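Oligopeptide-binding protein AppA (PDB 1XOC) binds oligopeptides, including tetra- and pentapeptides, as the solute-binding component of the App ABC permease of Bacillus subtilis and serves their transport across the membrane. Local coordinates at residues Y39-A44 against Q404-N409; K66-E71 against D206-R211; V90-H93 against E97-A100; S108-K113 against S121-L126. All blocks are in the same frame, centred on the assembly; numbering follows the deposited sequence. Where two conformers were deposited one is given.

Interaction 1: residues Y39-A44 against Q404-N409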
loop_
_atom_site.group_PDB
_atom_site.type_symbol
_atom_site.label_atom_id
_atom_site.label_comp_id
_atom_site.label_asym_id
_atom_site.label_seq_id
_atom_site.Cartn_x
_atom_site.Cartn_y
_atom_site.Cartn_z
ATOM N N TYR A 39 2.108 0.474 13.004
ATOM C CA TYR A 39 1.417 1.724 12.897
ATOM C C TYR A 39 1.347 2.323 11.502
ATOM O O TYR A 39 0.403 3.044 11.200
ATOM C CB TYR A 39 2.058 2.734 13.867
ATOM C CG TYR A 39 1.935 2.242 15.296
ATOM C CD1 TYR A 39 3.005 1.667 15.965
ATOM C CD2 TYR A 39 0.719 2.289 15.954
ATOM C CE1 TYR A 39 2.845 1.178 17.267
ATOM C CE2 TYR A 39 0.559 1.816 17.232
ATOM C CZ TYR A 39 1.624 1.244 17.893
ATOM O OH TYR A 39 1.415 0.776 19.195
ATOM N N SER A 40 2.348 2.105 10.677
ATOM C CA SER A 40 2.351 2.688 9.365
ATOM C C SER A 40 1.257 2.129 8.471
ATOM O O SER A 40 0.902 0.946 8.574
ATOM C CB SER A 40 3.703 2.555 8.697
ATOM O OG SER A 40 4.045 1.200 8.523
ATOM N N THR A 41 0.751 2.984 7.583
ATOM C CA THR A 41 -0.259 2.550 6.609
ATOM C C THR A 41 0.155 2.821 5.159
ATOM O O THR A 41 -0.619 2.511 4.248
ATOM C CB THR A 41 -1.664 3.119 6.886
ATOM O OG1 THR A 41 -1.603 4.555 6.841
ATOM C CG2 THR A 41 -2.200 2.701 8.264
ATOM N N ASP A 42 1.342 3.400 4.955
ATOM C CA ASP A 42 1.729 3.951 3.643
ATOM C C ASP A 42 3.004 3.336 3.099
ATOM O O ASP A 42 3.894 2.935 3.859
ATOM C CB ASP A 42 1.818 5.483 3.688
ATOM C CG ASP A 42 3.045 5.986 4.394
ATOM O OD1 ASP A 42 3.981 6.414 3.682
ATOM O OD2 ASP A 42 3.105 5.927 5.640
ATOM N N ASP A 43 3.125 3.285 1.788
ATOM C CA ASP A 43 4.242 2.610 1.166
ATOM C C ASP A 43 5.603 3.265 1.389
ATOM O O ASP A 43 6.619 2.610 1.417
ATOM C CB ASP A 43 4.013 2.480 -0.315
ATOM C CG ASP A 43 4.517 1.158 -0.841
ATOM O OD1 ASP A 43 4.209 0.097 -0.227
ATOM O OD2 ASP A 43 5.238 1.179 -1.861
ATOM N N ALA A 44 5.639 4.569 1.574
ATOM C CA ALA A 44 6.910 5.237 1.798
ATOM C C ALA A 44 7.503 4.789 3.130
ATOM O O ALA A 44 8.707 4.511 3.243
ATOM C CB ALA A 44 6.714 6.741 1.763
ATOM N N GLN A 404 -4.974 12.458 7.030
ATOM C CA GLN A 404 -6.344 12.899 6.802
ATOM C C GLN A 404 -7.291 11.746 6.454
ATOM O O GLN A 404 -8.433 11.719 6.929
ATOM C CB GLN A 404 -6.361 13.919 5.668
ATOM C CG GLN A 404 -5.925 15.292 6.097
ATOM C CD GLN A 404 -5.583 16.236 4.964
ATOM O OE1 GLN A 404 -6.043 16.101 3.838
ATOM N NE2 GLN A 404 -4.776 17.230 5.280
ATOM N N MET A 405 -6.853 10.781 5.635
ATOM C CA MET A 405 -7.763 9.730 5.188
ATOM C C MET A 405 -8.018 8.706 6.290
ATOM O O MET A 405 -9.101 8.123 6.350
ATOM C CB MET A 405 -7.218 9.019 3.938
ATOM C CG MET A 405 -6.025 8.177 4.137
ATOM S SD MET A 405 -5.457 7.475 2.548
ATOM C CE MET A 405 -4.876 8.930 1.765
ATOM N N ASN A 406 -7.042 8.527 7.179
ATOM C CA ASN A 406 -7.092 7.493 8.220
ATOM C C ASN A 406 -8.024 7.841 9.378
ATOM O O ASN A 406 -8.298 9.011 9.622
ATOM C CB ASN A 406 -5.666 7.216 8.760
ATOM C CG ASN A 406 -4.951 6.141 7.982
ATOM O OD1 ASN A 406 -5.191 4.956 8.200
ATOM N ND2 ASN A 406 -4.078 6.540 7.056
ATOM N N PRO A 407 -8.510 6.836 10.117
ATOM C CA PRO A 407 -9.161 7.103 11.381
ATOM C C PRO A 407 -8.219 7.914 12.267
ATOM O O PRO A 407 -6.995 7.750 12.146
ATOM C CB PRO A 407 -9.347 5.708 11.985
ATOM C CG PRO A 407 -9.253 4.780 10.864
ATOM C CD PRO A 407 -8.419 5.399 9.817
ATOM N N PRO A 408 -8.755 8.788 13.127
ATOM C CA PRO A 408 -10.152 9.117 13.367
ATOM C C PRO A 408 -10.686 10.283 12.526
ATOM O O PRO A 408 -11.680 10.908 12.921
ATOM C CB PRO A 408 -10.125 9.541 14.835
ATOM C CG PRO A 408 -8.844 10.264 14.930
ATOM C CD PRO A 408 -7.882 9.543 14.047
ATOM N N ASN A 409 -10.039 10.573 11.390
ATOM C CA ASN A 409 -10.285 11.818 10.643
ATOM C C ASN A 409 -11.217 11.634 9.448
ATOM O O ASN A 409 -12.248 12.302 9.350
ATOM C CB ASN A 409 -8.963 12.424 10.176
ATOM C CG ASN A 409 -8.022 12.713 11.320
ATOM O OD1 ASN A 409 -6.809 12.477 11.222
ATOM N ND2 ASN A 409 -8.552 13.253 12.396
#

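Interaction 2: residues K66-E71 against D206-R211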
loop_
_atom_site.group_PDB
_atom_site.type_symbol
_atom_site.label_atom_id
_atom_site.label_comp_id
_atom_site.label_asym_id
_atom_site.label_seq_id
_atom_site.Cartn_x
_atom_site.Cartn_y
_atom_site.Cartn_z
ATOM N N LYS A 66 8.811 -17.104 1.544
ATOM C CA LYS A 66 10.105 -17.700 1.866
ATOM C C LYS A 66 10.475 -17.389 3.297
ATOM O O LYS A 66 10.104 -16.366 3.813
ATOM C CB LYS A 66 11.191 -17.093 0.958
ATOM C CG LYS A 66 10.930 -17.280 -0.510
ATOM C CD LYS A 66 10.905 -18.743 -0.858
ATOM C CE LYS A 66 10.817 -19.024 -2.345
ATOM N NZ LYS A 66 10.587 -20.471 -2.661
ATOM N N LEU A 67 11.227 -18.239 3.962
ATOM C CA LEU A 67 11.748 -17.976 5.301
ATOM C C LEU A 67 12.794 -16.853 5.238
ATOM O O LEU A 67 13.619 -16.842 4.303
ATOM C CB LEU A 67 12.445 -19.252 5.808
ATOM C CG LEU A 67 11.524 -20.353 6.343
ATOM C CD1 LEU A 67 10.035 -20.242 5.954
ATOM C CD2 LEU A 67 12.111 -21.707 5.964
ATOM N N SER A 68 12.806 -15.941 6.213
ATOM C CA SER A 68 13.851 -14.941 6.273
ATOM C C SER A 68 14.504 -15.012 7.675
ATOM O O SER A 68 15.501 -15.710 7.835
ATOM C CB SER A 68 13.270 -13.559 5.947
ATOM O OG SER A 68 14.286 -12.564 5.996
ATOM N N LEU A 69 13.946 -14.334 8.676
ATOM C CA LEU A 69 14.437 -14.439 10.048
ATOM C C LEU A 69 14.159 -15.846 10.642
ATOM O O LEU A 69 14.938 -16.371 11.451
ATOM C CB LEU A 69 13.835 -13.339 10.914
ATOM C CG LEU A 69 14.246 -13.227 12.365
ATOM C CD1 LEU A 69 15.772 -13.109 12.490
ATOM C CD2 LEU A 69 13.507 -12.027 12.965
ATOM N N ALA A 70 13.036 -16.450 10.249
ATOM C CA ALA A 70 12.697 -17.793 10.702
ATOM C C ALA A 70 13.627 -18.860 10.130
ATOM O O ALA A 70 13.960 -18.805 8.955
ATOM C CB ALA A 70 11.245 -18.109 10.321
ATOM N N GLU A 71 14.078 -19.780 10.989
ATOM C CA GLU A 71 14.803 -20.998 10.597
ATOM C C GLU A 71 13.829 -22.040 10.092
ATOM O O GLU A 71 14.123 -22.729 9.131
ATOM C CB GLU A 71 15.592 -21.525 11.797
ATOM C CG GLU A 71 16.587 -22.583 11.468
ATOM C CD GLU A 71 17.666 -22.805 12.546
ATOM O OE1 GLU A 71 17.870 -21.969 13.474
ATOM O OE2 GLU A 71 18.340 -23.848 12.445
ATOM N N ASP A 206 27.038 -5.943 10.105
ATOM C CA ASP A 206 26.762 -7.195 10.845
ATOM C C ASP A 206 25.449 -7.843 10.432
ATOM O O ASP A 206 24.906 -8.646 11.180
ATOM C CB ASP A 206 26.749 -6.913 12.355
ATOM C CG ASP A 206 27.128 -8.129 13.205
ATOM O OD1 ASP A 206 27.635 -9.145 12.678
ATOM O OD2 ASP A 206 26.926 -8.045 14.431
ATOM N N TYR A 207 24.930 -7.508 9.259
ATOM C CA TYR A 207 23.666 -8.072 8.833
ATOM C C TYR A 207 23.781 -9.588 8.727
ATOM O O TYR A 207 24.770 -10.125 8.207
ATOM C CB TYR A 207 23.242 -7.504 7.482
ATOM C CG TYR A 207 21.881 -8.029 7.031
ATOM C CD1 TYR A 207 20.779 -7.912 7.842
ATOM C CD2 TYR A 207 21.722 -8.638 5.776
ATOM C CE1 TYR A 207 19.526 -8.369 7.428
ATOM C CE2 TYR A 207 20.500 -9.105 5.366
ATOM C CZ TYR A 207 19.416 -9.006 6.195
ATOM O OH TYR A 207 18.169 -9.460 5.768
ATOM N N PHE A 208 22.730 -10.274 9.184
ATOM C CA PHE A 208 22.794 -11.739 9.296
ATOM C C PHE A 208 23.010 -12.523 8.006
ATOM O O PHE A 208 23.518 -13.645 8.067
ATOM C CB PHE A 208 21.631 -12.283 10.151
ATOM C CG PHE A 208 20.323 -12.430 9.435
ATOM C CD1 PHE A 208 19.950 -13.677 8.920
ATOM C CD2 PHE A 208 19.437 -11.391 9.356
ATOM C CE1 PHE A 208 18.728 -13.858 8.289
ATOM C CE2 PHE A 208 18.204 -11.549 8.730
ATOM C CZ PHE A 208 17.857 -12.804 8.191
ATOM N N GLU A 209 22.656 -11.959 6.851
ATOM C CA GLU A 209 22.893 -12.622 5.568
ATOM C C GLU A 209 24.144 -12.098 4.876
ATOM O O GLU A 209 24.452 -12.500 3.756
ATOM C CB GLU A 209 21.705 -12.449 4.648
ATOM C CG GLU A 209 20.413 -12.958 5.207
ATOM C CD GLU A 209 19.308 -12.968 4.197
ATOM O OE1 GLU A 209 19.464 -12.341 3.106
ATOM O OE2 GLU A 209 18.286 -13.625 4.484
ATOM N N GLY A 210 24.889 -11.239 5.555
ATOM C CA GLY A 210 26.071 -10.596 5.003
ATOM C C GLY A 210 25.776 -9.134 4.722
ATOM O O GLY A 210 24.667 -8.754 4.349
ATOM N N ARG A 211 26.791 -8.297 4.889
ATOM C CA ARG A 211 26.653 -6.890 4.595
ATOM C C ARG A 211 26.115 -6.622 3.181
ATOM O O ARG A 211 26.534 -7.292 2.226
ATOM C CB ARG A 211 28.025 -6.205 4.705
ATOM C CG ARG A 211 27.986 -4.658 4.673
ATOM C CD ARG A 211 29.368 -4.159 4.354
ATOM N NE ARG A 211 29.590 -2.717 4.393
ATOM C CZ ARG A 211 29.566 -1.900 3.346
ATOM N NH1 ARG A 211 29.198 -2.323 2.140
ATOM N NH2 ARG A 211 29.906 -0.618 3.530
HETATM O O HOH W 1 15.804 -12.777 3.817
#

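Interaction 3: residues V90-H93 against E97-A100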
loop_
_atom_site.group_PDB
_atom_site.type_symbol
_atom_site.label_atom_id
_atom_site.label_comp_id
_atom_site.label_asym_id
_atom_site.label_seq_id
_atom_site.Cartn_x
_atom_site.Cartn_y
_atom_site.Cartn_z
ATOM N N VAL A 90 21.479 -13.468 15.118
ATOM C CA VAL A 90 21.015 -12.256 14.457
ATOM C C VAL A 90 21.109 -11.106 15.453
ATOM O O VAL A 90 20.648 -11.206 16.585
ATOM C CB VAL A 90 19.541 -12.412 13.975
ATOM C CG1 VAL A 90 19.051 -11.133 13.354
ATOM C CG2 VAL A 90 19.442 -13.582 13.015
ATOM N N LYS A 91 21.709 -10.008 15.029
ATOM C CA LYS A 91 21.898 -8.855 15.918
ATOM C C LYS A 91 21.074 -7.642 15.498
ATOM O O LYS A 91 20.938 -7.348 14.307
ATOM C CB LYS A 91 23.378 -8.414 15.965
ATOM C CG LYS A 91 24.399 -9.524 16.201
ATOM C CD LYS A 91 24.207 -10.180 17.539
ATOM C CE LYS A 91 25.231 -11.303 17.731
ATOM N NZ LYS A 91 25.106 -11.987 19.049
ATOM N N PHE A 92 20.565 -6.915 16.486
ATOM C CA PHE A 92 20.100 -5.562 16.259
ATOM C C PHE A 92 21.284 -4.604 16.005
ATOM O O PHE A 92 22.450 -4.889 16.299
ATOM C CB PHE A 92 19.273 -5.064 17.436
ATOM C CG PHE A 92 17.905 -5.684 17.538
ATOM C CD1 PHE A 92 17.641 -6.664 18.476
ATOM C CD2 PHE A 92 16.882 -5.272 16.711
ATOM C CE1 PHE A 92 16.384 -7.205 18.563
ATOM C CE2 PHE A 92 15.609 -5.843 16.792
ATOM C CZ PHE A 92 15.365 -6.790 17.722
ATOM N N HIS A 93 20.980 -3.434 15.486
ATOM C CA HIS A 93 22.019 -2.448 15.150
ATOM C C HIS A 93 22.828 -1.953 16.357
ATOM O O HIS A 93 23.894 -1.359 16.178
ATOM C CB HIS A 93 21.410 -1.268 14.393
ATOM C CG HIS A 93 20.729 -1.666 13.116
ATOM N ND1 HIS A 93 19.618 -1.000 12.627
ATOM C CD2 HIS A 93 20.990 -2.672 12.236
ATOM C CE1 HIS A 93 19.236 -1.574 11.497
ATOM N NE2 HIS A 93 20.046 -2.595 11.240
ATOM N N GLU A 97 21.639 -9.345 20.663
ATOM C CA GLU A 97 21.083 -10.496 19.983
ATOM C C GLU A 97 19.571 -10.396 19.910
ATOM O O GLU A 97 18.922 -10.063 20.903
ATOM C CB GLU A 97 21.459 -11.762 20.748
ATOM C CG GLU A 97 20.888 -13.095 20.208
ATOM C CD GLU A 97 21.870 -13.858 19.376
ATOM O OE1 GLU A 97 22.756 -13.184 18.801
ATOM O OE2 GLU A 97 21.760 -15.114 19.275
ATOM N N LEU A 98 19.019 -10.706 18.738
ATOM C CA LEU A 98 17.562 -10.800 18.560
ATOM C C LEU A 98 17.137 -12.169 19.040
ATOM O O LEU A 98 17.731 -13.197 18.650
ATOM C CB LEU A 98 17.201 -10.601 17.086
ATOM C CG LEU A 98 15.718 -10.547 16.685
ATOM C CD1 LEU A 98 15.540 -9.773 15.395
ATOM C CD2 LEU A 98 15.109 -11.948 16.540
ATOM N N THR A 99 16.090 -12.226 19.866
ATOM C CA THR A 99 15.644 -13.511 20.391
ATOM C C THR A 99 14.133 -13.625 20.357
ATOM O O THR A 99 13.453 -12.707 19.921
ATOM C CB THR A 99 16.113 -13.710 21.832
ATOM O OG1 THR A 99 15.370 -12.827 22.682
ATOM C CG2 THR A 99 17.628 -13.458 21.996
ATOM N N ALA A 100 13.601 -14.769 20.791
ATOM C CA ALA A 100 12.143 -14.968 20.892
ATOM C C ALA A 100 11.454 -13.866 21.662
ATOM O O ALA A 100 10.310 -13.568 21.362
ATOM C CB ALA A 100 11.833 -16.254 21.574
HETATM O O HOH W 2 19.248 -14.477 16.677
#

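Interaction 4: residues S108-K113 against S121-L126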
loop_
_atom_site.group_PDB
_atom_site.type_symbol
_atom_site.label_atom_id
_atom_site.label_comp_id
_atom_site.label_asym_id
_atom_site.label_seq_id
_atom_site.Cartn_x
_atom_site.Cartn_y
_atom_site.Cartn_z
ATOM N N SER A 108 2.658 -9.256 20.300
ATOM C CA SER A 108 1.733 -9.062 21.415
ATOM C C SER A 108 1.166 -7.640 21.479
ATOM O O SER A 108 0.085 -7.432 22.035
ATOM C CB SER A 108 2.414 -9.390 22.748
ATOM O OG SER A 108 2.650 -10.795 22.805
ATOM N N VAL A 109 1.887 -6.687 20.899
ATOM C CA VAL A 109 1.470 -5.253 20.985
ATOM C C VAL A 109 0.055 -5.059 20.406
ATOM O O VAL A 109 -0.799 -4.495 21.067
ATOM C CB VAL A 109 2.483 -4.324 20.315
ATOM C CG1 VAL A 109 1.890 -2.913 20.111
ATOM C CG2 VAL A 109 3.747 -4.228 21.200
ATOM N N PRO A 110 -0.204 -5.520 19.165
ATOM C CA PRO A 110 -1.578 -5.328 18.620
ATOM C C PRO A 110 -2.681 -6.162 19.293
ATOM O O PRO A 110 -3.856 -5.989 18.981
ATOM C CB PRO A 110 -1.447 -5.709 17.152
ATOM C CG PRO A 110 -0.207 -6.505 17.061
ATOM C CD PRO A 110 0.705 -6.131 18.174
ATOM N N LEU A 111 -2.314 -7.055 20.208
ATOM C CA LEU A 111 -3.305 -7.810 20.990
ATOM C C LEU A 111 -3.718 -7.094 22.273
ATOM O O LEU A 111 -4.673 -7.514 22.944
ATOM C CB LEU A 111 -2.755 -9.204 21.321
ATOM C CG LEU A 111 -2.833 -10.312 20.261
ATOM C CD1 LEU A 111 -2.718 -9.834 18.857
ATOM C CD2 LEU A 111 -1.863 -11.415 20.590
ATOM N N SER A 112 -3.016 -6.006 22.603
ATOM C CA SER A 112 -3.322 -5.218 23.799
ATOM C C SER A 112 -4.573 -4.379 23.628
ATOM O O SER A 112 -4.818 -3.838 22.555
ATOM C CB SER A 112 -2.160 -4.266 24.081
ATOM O OG SER A 112 -2.467 -3.348 25.131
ATOM N N LYS A 113 -5.347 -4.243 24.698
ATOM C CA LYS A 113 -6.482 -3.324 24.687
ATOM C C LYS A 113 -6.047 -1.872 24.455
ATOM O O LYS A 113 -6.884 -1.015 24.111
ATOM C CB LYS A 113 -7.247 -3.411 26.018
ATOM C CG LYS A 113 -6.472 -2.770 27.205
ATOM C CD LYS A 113 -6.961 -3.240 28.564
ATOM C CE LYS A 113 -6.014 -2.745 29.689
ATOM N NZ LYS A 113 -5.786 -1.254 29.669
ATOM N N SER A 121 -6.424 -5.617 11.825
ATOM C CA SER A 121 -6.901 -6.678 10.911
ATOM C C SER A 121 -5.870 -7.784 10.714
ATOM O O SER A 121 -6.205 -8.964 10.618
ATOM C CB SER A 121 -7.221 -6.084 9.531
ATOM O OG SER A 121 -8.223 -6.875 8.891
ATOM N N THR A 122 -4.614 -7.391 10.671
ATOM C CA THR A 122 -3.525 -8.307 10.449
ATOM C C THR A 122 -3.314 -9.307 11.591
ATOM O O THR A 122 -2.742 -10.402 11.383
ATOM C CB THR A 122 -2.258 -7.484 10.196
ATOM O OG1 THR A 122 -2.507 -6.583 9.091
ATOM C CG2 THR A 122 -1.062 -8.388 9.875
ATOM N N TYR A 123 -3.756 -8.948 12.800
ATOM C CA TYR A 123 -3.476 -9.712 14.022
ATOM C C TYR A 123 -4.720 -10.235 14.708
ATOM O O TYR A 123 -4.611 -10.986 15.680
ATOM C CB TYR A 123 -2.609 -8.896 15.027
ATOM C CG TYR A 123 -1.385 -8.306 14.357
ATOM C CD1 TYR A 123 -1.417 -7.013 13.845
ATOM C CD2 TYR A 123 -0.229 -9.093 14.103
ATOM C CE1 TYR A 123 -0.341 -6.468 13.185
ATOM C CE2 TYR A 123 0.862 -8.546 13.411
ATOM C CZ TYR A 123 0.791 -7.221 12.964
ATOM O OH TYR A 123 1.859 -6.688 12.252
ATOM N N GLU A 124 -5.903 -9.867 14.226
ATOM C CA GLU A 124 -7.104 -10.220 14.987
ATOM C C GLU A 124 -7.428 -11.719 15.060
ATOM O O GLU A 124 -8.247 -12.145 15.881
ATOM C CB GLU A 124 -8.313 -9.432 14.540
ATOM C CG GLU A 124 -8.669 -9.546 13.128
ATOM C CD GLU A 124 -9.976 -8.811 12.842
ATOM O OE1 GLU A 124 -10.478 -8.148 13.779
ATOM O OE2 GLU A 124 -10.515 -8.902 11.723
ATOM N N MET A 125 -6.812 -12.499 14.190
ATOM C CA MET A 125 -6.957 -13.942 14.273
ATOM C C MET A 125 -6.120 -14.549 15.406
ATOM O O MET A 125 -6.344 -15.702 15.735
ATOM C CB MET A 125 -6.609 -14.619 12.943
ATOM C CG MET A 125 -5.122 -14.746 12.630
ATOM S SD MET A 125 -4.344 -13.144 12.319
ATOM C CE MET A 125 -4.971 -12.755 10.720
ATOM N N LEU A 126 -5.180 -13.801 15.985
ATOM C CA LEU A 126 -4.305 -14.339 17.028
ATOM C C LEU A 126 -4.968 -14.364 18.381
ATOM O O LEU A 126 -5.561 -13.375 18.823
ATOM C CB LEU A 126 -3.010 -13.525 17.160
ATOM C CG LEU A 126 -1.971 -13.761 16.109
ATOM C CD1 LEU A 126 -0.777 -12.825 16.349
ATOM C CD2 LEU A 126 -1.530 -15.246 16.120
#

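Interaction 1: residues Y39-A44 against Q404-N409
The side chains of Thr41 and Asn406 approach from opposite directions. They are the two residues that join these segments, and both are buried. The setting is the peptide site of a two-lobed solute-binding protein. The Thr41 backbone is hydrogen-bonded to the bound peptide, and both side chains pack on a polar side chain of that peptide.

Thr41 CB points toward Asn406 and stands 4.2 Å from its ND2. Beyond CB the side chain forks. The hydroxyl lies between the backbone N and the carbonyl carbon, chi1 60°. From there OG1 accepts a weak hydrogen bond from Asn406 ND2 at 3.2 Å, bent to 134° at the hydrogen. The methyl takes the other branch, and CG2 rests 3.7 Å from Asn406 OD1. The fork therefore straddles the amide end, one branch to each of its polar atoms.

Asn406 is held more firmly from its own side. ND2 also donates to Val402 O, in the last turn of helix 398-405, and OD1 is bonded to Tyr442 OH. These two anchors probably fix the turn of the amide, and the weak bond to Thr41 adds to them.

Asp42 follows Thr41 as the N-cap of helix 43-52. Its OD1 takes a weak capping bond from Ala44 N and another hydrogen bond from Trp398 NE1. Thr41 and Asp42 both touch Val402. The start of helix 43-52 thus lies against helix 398-405, while Met405 at the end of that helix packs on Met415 and Met417 of strand 414-420.

Interaction 2: residues K66-E71 against D206-R211
The Phe208 ring presents its edge to Ser68. Ser68 O lies near the ring plane, 3.7 Å from CE1, where the C-H groups of the rim face a carbonyl oxygen. One face of the ring carries Glu209 CG, offset toward the rim. Leu69 CA approaches CZ obliquely at 4.2 Å. The neighbouring Tyr207 ring has Glu209 N over one face and Gly210 O in plane at its edge.

Both rings belong to a type I beta turn from Tyr207 to Gly210, closed by Gly210 N to Tyr207 O at 2.9 Å. The turn lies in the loop of the beta hairpin formed by strands 198-203 and 216-221. Gly210 ends the turn with a positive phi of 107°. A side chain there would press on the preceding carbonyl O, so the turn calls for glycine.

Phe208 CG sits between its backbone N and carbonyl carbon, chi1 81°, and this turns the ring out toward the other segment. That segment is the irregular part of strand 65-76, in the five-stranded antiparallel sheet. The contact therefore ties a hairpin loop of one sheet to the broken strand of another. Ser68 O is also held by Lys87 NZ, which reaches Ala70 O as well.

A water completes the link on the polar side. Glu209 OE1 makes a salt bridge with Lys515, which leaves OE2 to face Ser68. The two side chains stand 4.4 Å apart, OG to OE2. The water lies 2.7 Å from Ser68 OG and donates to Glu209 OE2 over the same distance.

Interaction 3: residues V90-H93 against E97-A100
Leu98, Glu97 and Val90 bury the most surface here, and Val90 O is where they converge. Leu98 N donates to Val90 O at 2.7 Å, in an almost straight bond of 179° at the hydrogen. Glu97 CA adds a C-H...O contact to the same oxygen. Lys91 and Glu97 form a single beta bridge, so one bridge pins together two segments of the same loop.

Leu98 CB lies beside Val90 CG1, the two side chains pointing the same way. Phe92 crosses Leu98 at about a right angle, with CZ 3.8 Å from Leu98 CD1. A water joins the backbones again, taking Val90 N and donating to Leu98 O.

Lys91 starts away from the other segment, and so on the whole does Glu97, though its CB still touches. Each chain bends at its second torsion, -63° in Lys91 and 99° in Glu97, and the ends meet in a salt bridge. Lys91 NZ reaches Glu97 OE1 at 2.6 Å, on its anti side and out of the carboxylate plane. Glu97 OE2 is bonded to Tyr135 OH and Gly89 N. A methionine in place of Lys91 would probably leave Glu97 OE1 without its charged mate.

The loop links strand 81-86 to helix 100-108, where Thr99 is the N-cap. Val90 and Leu98 both pack on Leu69 of strand 65-76.

Interaction 4: residues S108-K113 against S121-L126
The carbonyl O of Tyr123 accepts Leu126 N at 2.9 Å and has Leu111 CD1 against it at 3.9 Å. The bond closes a type I beta turn from Tyr123 to Leu126. The turn faces a 3-10 segment, residues 109-111, that follows helix 100-108. Leu111 N bonds to Ser108 O and keeps this segment wound.

The main contact is a CH-pi interaction. Pro110 CG stands over one face of the Tyr123 ring, 3.6 Å from the centroid and 21° off the normal. It is offset toward the rim. Pro110 CB also lies over this side of the ring, 3.6 Å from Tyr123 CD1. On the opposite face Thr122 CG2 lies 3.8 Å above the plane, so the ring is held between two aliphatic groups. Tyr123 CG is anti to the carbonyl carbon, chi1 -50°, which turns a face of the ring to the proline. Its OH is hydrogen-bonded to Thr156 OG1.

With a serine at Tyr123, Pro110 CG would lose the ring it rests on and Thr156 OG1 is likely to be left without this partner.

Thr122 makes a weak hydrogen bond to an acidic side chain of the bound peptide, so the turn lies near the binding site. Leu126 begins strand 126-133, an outer strand of the five-stranded sheet. Leu111 bridges to it from the 3-10 segment, with CD1 4.1 Å and CD2 4.2 Å from Leu126 CB.

How the interactions relate
Interactions 2, 3 and 4 all fall between the two segments of interaction 1 in the sequence, and interaction 3 closes before interaction 4 opens. Interactions 2 and 3 are neighbours, with centres 11 Å apart. Leu69 meets Val90 and Leu98, and Val90 also touches Phe208. Together they pack strand 65-76, the loop before helix 100-108 and the hairpin loop after strand 198-203. Interaction 4 lies at the other end of helix 100-108, about 23 Å from interaction 3 between centres. It reaches interaction 1 through Val109 on Tyr39. Interactions 1 and 4 border the bound peptide; interactions 2 and 3 lie farther out.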